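Local atomic coordinates of EGF family domain-containing protein (PDB entry 4Z80), a protein that binds a peptide of the rhoptry neck protein RON2L1 and probably helps form the moving junction used in host-cell invasion. Residues A[118-123]-A[218-223]; A[124-129]-A[141-146]. All blocks are in the same frame, centred on the assembly; numbering follows the deposited sequence.

Contact 1: A[118-123]-A[218-223]; sequences KNEIHA and KGYDYK
E120 reaches across G219 to the backbone of Y220, a worked example of a carboxylate binding a backbone N-H just past the end of a short strand. With CG lying beside its own backbone N (chi1 -77°) and the rest of the chain extended, the carboxylate passes over the glycine, and E120 CD comes within 3.2 Å of G219 CA. OE1 then accepts the bond from Y220 N at 2.8 Å, but this donor stands well above the carboxylate plane, 60° out of it. The same oxygen lies in the plane of the Y220 ring and meets its edge, 3.4 Å from CD1. Far along that ring, the phenol OH is bound to the carbonyl of G156. The second carboxylate oxygen, OE2, accepts a hydrogen bond from a water that also donates to Y220 O, so one oxygen serves the Y220 backbone directly and the other through a water. Main chain reinforces the grip: E120 N donates to K218 O over 3.0 Å. One residue back, N119 and K218 run side by side in the same direction, with N119 OD1 3.9 Å from K218 CD. Their polar groups meet through two waters, both donating to N119 OD1, one accepting from K218 N and the other from K218 NZ, while N119 ND2 is held by I148 O. Residues 118-123 belong to the long loop between strands 101-104 and 160-161, and the backbone of N119 and E120 also bonds to A152 and G150; on the other side, strand 218-219 pairs antiparallel with strand 238-239.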
loop_
_atom_site.group_PDB
_atom_site.type_symbol
_atom_site.label_atom_id
_atom_site.label_comp_id
_atom_site.label_asym_id
_atom_site.label_seq_id
_atom_site.Cartn_x
_atom_site.Cartn_y
_atom_site.Cartn_z
ATOM N N LYS A 118 4.280 9.299 6.833
ATOM C CA LYS A 118 3.300 9.056 7.891
ATOM C C LYS A 118 2.386 10.239 8.157
ATOM O O LYS A 118 1.310 10.065 8.736
ATOM C CB LYS A 118 4.009 8.662 9.184
ATOM C CG LYS A 118 4.704 7.333 9.083
ATOM C CD LYS A 118 5.353 6.955 10.397
ATOM C CE LYS A 118 6.118 5.657 10.273
ATOM N NZ LYS A 118 6.828 5.327 11.535
ATOM N N ASN A 119 2.807 11.442 7.780
ATOM C CA ASN A 119 1.919 12.600 7.890
ATOM C C ASN A 119 0.782 12.469 6.889
ATOM O O ASN A 119 0.950 11.863 5.829
ATOM C CB ASN A 119 2.664 13.908 7.638
ATOM C CG ASN A 119 3.777 14.165 8.632
ATOM O OD1 ASN A 119 3.985 13.408 9.582
ATOM N ND2 ASN A 119 4.517 15.248 8.403
ATOM N N GLU A 120 -0.382 13.027 7.205
ATOM C CA GLU A 120 -1.494 12.958 6.274
ATOM C C GLU A 120 -1.252 13.775 5.012
ATOM O O GLU A 120 -0.424 14.691 4.979
ATOM C CB GLU A 120 -2.787 13.431 6.936
ATOM C CG GLU A 120 -3.400 12.404 7.861
ATOM C CD GLU A 120 -4.776 12.809 8.354
ATOM O OE1 GLU A 120 -5.290 13.853 7.910
ATOM O OE2 GLU A 120 -5.335 12.076 9.189
ATOM N N ILE A 121 -2.008 13.437 3.976
ATOM C CA ILE A 121 -2.018 14.198 2.733
ATOM C C ILE A 121 -2.698 15.550 2.886
ATOM O O ILE A 121 -3.413 15.804 3.866
ATOM C CB ILE A 121 -2.723 13.401 1.600
ATOM C CG1 ILE A 121 -4.220 13.193 1.912
ATOM C CG2 ILE A 121 -2.020 12.067 1.388
ATOM C CD1 ILE A 121 -5.007 12.493 0.797
ATOM N N HIS A 122 -2.463 16.413 1.902
ATOM C CA HIS A 122 -3.150 17.689 1.774
ATOM C C HIS A 122 -3.737 17.753 0.364
ATOM O O HIS A 122 -3.220 18.460 -0.500
ATOM C CB HIS A 122 -2.200 18.863 2.026
ATOM C CG HIS A 122 -2.884 20.195 2.061
ATOM N ND1 HIS A 122 -2.926 20.975 3.196
ATOM C CD2 HIS A 122 -3.585 20.870 1.118
ATOM C CE1 HIS A 122 -3.611 22.079 2.947
ATOM N NE2 HIS A 122 -4.027 22.037 1.694
ATOM N N ALA A 123 -4.806 17.000 0.123
ATOM C CA ALA A 123 -5.388 16.940 -1.215
ATOM C C ALA A 123 -6.528 17.944 -1.422
ATOM O O ALA A 123 -7.248 17.862 -2.415
ATOM C CB ALA A 123 -5.879 15.524 -1.513
ATOM N N LYS A 218 0.439 13.040 12.543
ATOM C CA LYS A 218 -0.034 14.375 12.218
ATOM C C LYS A 218 -1.111 14.305 11.146
ATOM O O LYS A 218 -0.865 13.817 10.039
ATOM C CB LYS A 218 1.131 15.257 11.754
ATOM C CG LYS A 218 2.143 15.537 12.856
ATOM C CD LYS A 218 3.438 16.128 12.309
ATOM C CE LYS A 218 4.592 15.966 13.298
ATOM N NZ LYS A 218 4.925 14.530 13.544
ATOM N N GLY A 219 -2.303 14.801 11.470
ATOM C CA GLY A 219 -3.443 14.698 10.578
ATOM C C GLY A 219 -4.357 15.909 10.620
ATOM O O GLY A 219 -4.103 16.885 11.329
ATOM N N TYR A 220 -5.426 15.845 9.842
ATOM C CA TYR A 220 -6.315 16.982 9.702
ATOM C C TYR A 220 -7.140 17.172 10.962
ATOM O O TYR A 220 -7.372 16.231 11.716
ATOM C CB TYR A 220 -7.212 16.828 8.467
ATOM C CG TYR A 220 -8.515 16.051 8.603
ATOM C CD1 TYR A 220 -8.535 14.660 8.622
ATOM C CD2 TYR A 220 -9.732 16.722 8.622
ATOM C CE1 TYR A 220 -9.730 13.965 8.697
ATOM C CE2 TYR A 220 -10.928 16.035 8.695
ATOM C CZ TYR A 220 -10.922 14.659 8.738
ATOM O OH TYR A 220 -12.120 13.983 8.801
ATOM N N ASP A 221 -7.523 18.424 11.192
ATOM C CA ASP A 221 -8.324 18.815 12.346
ATOM C C ASP A 221 -9.794 18.546 12.035
ATOM O O ASP A 221 -10.493 19.401 11.497
ATOM C CB ASP A 221 -8.065 20.288 12.667
ATOM C CG ASP A 221 -8.846 20.778 13.872
ATOM O OD1 ASP A 221 -9.536 19.960 14.513
ATOM O OD2 ASP A 221 -8.746 21.985 14.174
ATOM N N TYR A 222 -10.251 17.341 12.357
ATOM C CA TYR A 222 -11.602 16.926 12.003
ATOM C C TYR A 222 -12.620 17.706 12.820
ATOM O O TYR A 222 -13.720 17.964 12.355
ATOM C CB TYR A 222 -11.801 15.414 12.228
ATOM C CG TYR A 222 -11.994 15.046 13.683
ATOM C CD1 TYR A 222 -13.244 15.160 14.289
ATOM C CD2 TYR A 222 -10.931 14.605 14.453
ATOM C CE1 TYR A 222 -13.418 14.852 15.622
ATOM C CE2 TYR A 222 -11.096 14.288 15.783
ATOM C CZ TYR A 222 -12.342 14.413 16.364
ATOM O OH TYR A 222 -12.508 14.097 17.692
ATOM N N LYS A 223 -12.247 18.068 14.043
ATOM C CA LYS A 223 -13.192 18.688 14.972
ATOM C C LYS A 223 -13.349 20.182 14.764
ATOM O O LYS A 223 -14.460 20.714 14.855
ATOM C CB LYS A 223 -12.756 18.438 16.413
ATOM C CG LYS A 223 -13.700 19.041 17.447
ATOM C CD LYS A 223 -13.259 18.671 18.844
ATOM C CE LYS A 223 -14.332 18.997 19.863
ATOM N NZ LYS A 223 -13.808 19.788 21.013
HETATM O O HOH W 1 2.999 12.071 11.650
HETATM O O HOH W 2 6.363 13.490 11.320
HETATM O O HOH W 3 -6.745 13.404 11.350
#

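Contact 2: A[124-129]-A[141-146]; sequences NVMPHS and AAEVAK
M126 and A142 join the two backbones through a bond from A142 N to M126 O, 3.1 Å long, whose donor sits 33° off the carbonyl plane. Around this link the loop of the PAN-type, AMA1-like ectodomain forms what resembles an anion-binding nest: three successive backbone N-H groups, from N124, V125 and M126, converge on the carboxylate of E143. The positive phi of N124, followed by the helical-type conformation of V125, is consistent with that motif, since it turns consecutive amides inward. E143 enters as an extended side chain, its CG beside the backbone N (chi1 -61°). Its two oxygens are used differently. OE1 receives N124 N through the syn lone pair at 2.9 Å, whereas OE2 is shared by two donors, V125 N at 2.7 Å and M126 N, both approaching from the same face of the carboxylate plane. Three N-H bonds thus hold the carboxylate, while the backbone bond from A142 N ties the two segments beside it, and the concentrated N-H dipoles would probably stabilise the negative charge of this buried glutamate. Y154 OH adds a weak bond to OE2, and H122 packs against the same side chain. M126 crosses E143 at about a right angle, M126 CB lying 4.0 Å from E143 CG, then bends at chi2 and carries its sulfur end away, the side chain resting on Y220. Beyond the cis peptide that precedes it, P127 brings its ring to the two alanines. Farther along the loop, H128 NE2 and S129 OG bond to S12 and E16 of the RON2L1 peptide chain. At the alanine end, P127 CD lies 3.9 Å from A142 CB and 4.2 Å from A141 CB.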
loop_
_atom_site.group_PDB
_atom_site.type_symbol
_atom_site.label_atom_id
_atom_site.label_comp_id
_atom_site.label_asym_id
_atom_site.label_seq_id
_atom_site.Cartn_x
_atom_site.Cartn_y
_atom_site.Cartn_z
ATOM N N ASN A 124 -6.678 18.892 -0.496
ATOM C CA ASN A 124 -7.706 19.935 -0.582
ATOM C C ASN A 124 -9.109 19.321 -0.561
ATOM O O ASN A 124 -9.941 19.584 -1.436
ATOM C CB ASN A 124 -7.501 20.795 -1.830
ATOM C CG ASN A 124 -6.151 21.492 -1.838
ATOM O OD1 ASN A 124 -5.781 22.154 -0.869
ATOM N ND2 ASN A 124 -5.403 21.324 -2.920
ATOM N N VAL A 125 -9.348 18.510 0.466
ATOM C CA VAL A 125 -10.600 17.776 0.638
ATOM C C VAL A 125 -11.348 18.194 1.909
ATOM O O VAL A 125 -12.558 18.401 1.858
ATOM C CB VAL A 125 -10.341 16.255 0.689
ATOM C CG1 VAL A 125 -11.617 15.475 1.018
ATOM C CG2 VAL A 125 -9.764 15.780 -0.644
ATOM N N MET A 126 -10.630 18.316 3.029
ATOM C CA MET A 126 -11.247 18.535 4.342
ATOM C C MET A 126 -11.169 20.004 4.754
ATOM O O MET A 126 -10.096 20.597 4.721
ATOM C CB MET A 126 -10.567 17.674 5.415
ATOM C CG MET A 126 -10.575 16.172 5.130
ATOM S SD MET A 126 -12.249 15.514 4.952
ATOM C CE MET A 126 -11.898 13.762 4.750
ATOM N N PRO A 127 -12.296 20.592 5.178
ATOM C CA PRO A 127 -13.629 19.998 5.331
ATOM C C PRO A 127 -14.351 19.846 4.003
ATOM O O PRO A 127 -14.267 20.724 3.147
ATOM C CB PRO A 127 -14.356 21.002 6.220
ATOM C CG PRO A 127 -13.748 22.311 5.828
ATOM C CD PRO A 127 -12.286 22.000 5.610
ATOM N N HIS A 128 -15.064 18.741 3.841
ATOM C CA HIS A 128 -15.798 18.505 2.613
ATOM C C HIS A 128 -17.089 19.307 2.597
ATOM O O HIS A 128 -17.542 19.749 1.546
ATOM C CB HIS A 128 -16.090 17.014 2.456
ATOM C CG HIS A 128 -16.801 16.676 1.189
ATOM N ND1 HIS A 128 -16.201 16.775 -0.047
ATOM C CD2 HIS A 128 -18.072 16.271 0.963
ATOM C CE1 HIS A 128 -17.070 16.434 -0.981
ATOM N NE2 HIS A 128 -18.212 16.125 -0.395
ATOM N N SER A 129 -17.671 19.483 3.779
ATOM C CA SER A 129 -18.885 20.278 3.940
ATOM C C SER A 129 -18.797 21.079 5.226
ATOM O O SER A 129 -18.194 20.638 6.204
ATOM C CB SER A 129 -20.130 19.388 3.962
ATOM O OG SER A 129 -21.287 20.138 4.308
ATOM N N ALA A 141 -8.683 23.605 4.255
ATOM C CA ALA A 141 -8.480 24.461 5.421
ATOM C C ALA A 141 -8.163 23.689 6.696
ATOM O O ALA A 141 -7.460 24.197 7.564
ATOM C CB ALA A 141 -9.707 25.330 5.639
ATOM N N ALA A 142 -8.673 22.464 6.815
ATOM C CA ALA A 142 -8.470 21.681 8.034
ATOM C C ALA A 142 -7.237 20.774 7.978
ATOM O O ALA A 142 -6.873 20.147 8.977
ATOM C CB ALA A 142 -9.701 20.835 8.325
ATOM N N GLU A 143 -6.602 20.700 6.811
ATOM C CA GLU A 143 -5.559 19.703 6.567
ATOM C C GLU A 143 -4.187 20.133 7.082
ATOM O O GLU A 143 -3.946 21.312 7.328
ATOM C CB GLU A 143 -5.498 19.398 5.063
ATOM C CG GLU A 143 -6.829 18.826 4.554
ATOM C CD GLU A 143 -6.875 18.593 3.056
ATOM O OE1 GLU A 143 -6.005 19.119 2.330
ATOM O OE2 GLU A 143 -7.798 17.882 2.607
ATOM N N VAL A 144 -3.295 19.166 7.273
ATOM C CA VAL A 144 -1.932 19.491 7.671
ATOM C C VAL A 144 -1.330 20.467 6.664
ATOM O O VAL A 144 -1.662 20.432 5.477
ATOM C CB VAL A 144 -1.043 18.226 7.792
ATOM C CG1 VAL A 144 -1.612 17.266 8.826
ATOM C CG2 VAL A 144 -0.883 17.532 6.452
ATOM N N ALA A 145 -0.454 21.347 7.142
ATOM C CA ALA A 145 0.152 22.355 6.286
ATOM C C ALA A 145 0.834 21.671 5.107
ATOM O O ALA A 145 1.424 20.606 5.271
ATOM C CB ALA A 145 1.156 23.193 7.067
ATOM N N LYS A 146 0.746 22.273 3.926
ATOM C CA LYS A 146 1.363 21.681 2.739
ATOM C C LYS A 146 2.849 21.395 2.976
ATOM O O LYS A 146 3.376 20.382 2.508
ATOM C CB LYS A 146 1.177 22.595 1.529
ATOM C CG LYS A 146 1.762 22.047 0.223
ATOM C CD LYS A 146 1.133 20.726 -0.202
ATOM C CE LYS A 146 1.685 20.279 -1.561
ATOM N NZ LYS A 146 1.060 19.034 -2.074
#

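Overall arrangement
Contact 2 is nested within the loop closed by contact 1: along the chain come 118-123, 124-129, 141-146 and, much later, 218-223. The first three belong to the long connection between strands 101-104 and 160-161, and the last brings in strand 218-219. The centres of contacts 1 and 2 lie about 8 Å apart on the same side of the chain's centre, and the two contacts touch directly, with probable hydrogen bonds from H122 ND1 to V144 O and from D221 N to A142 O. The C133-C231 disulfide covalently ties the connection between 124-129 and 141-146 to the region following 218-223. Little regular structure is involved, yet this loop network runs out to residues that meet the RON2L1 peptide.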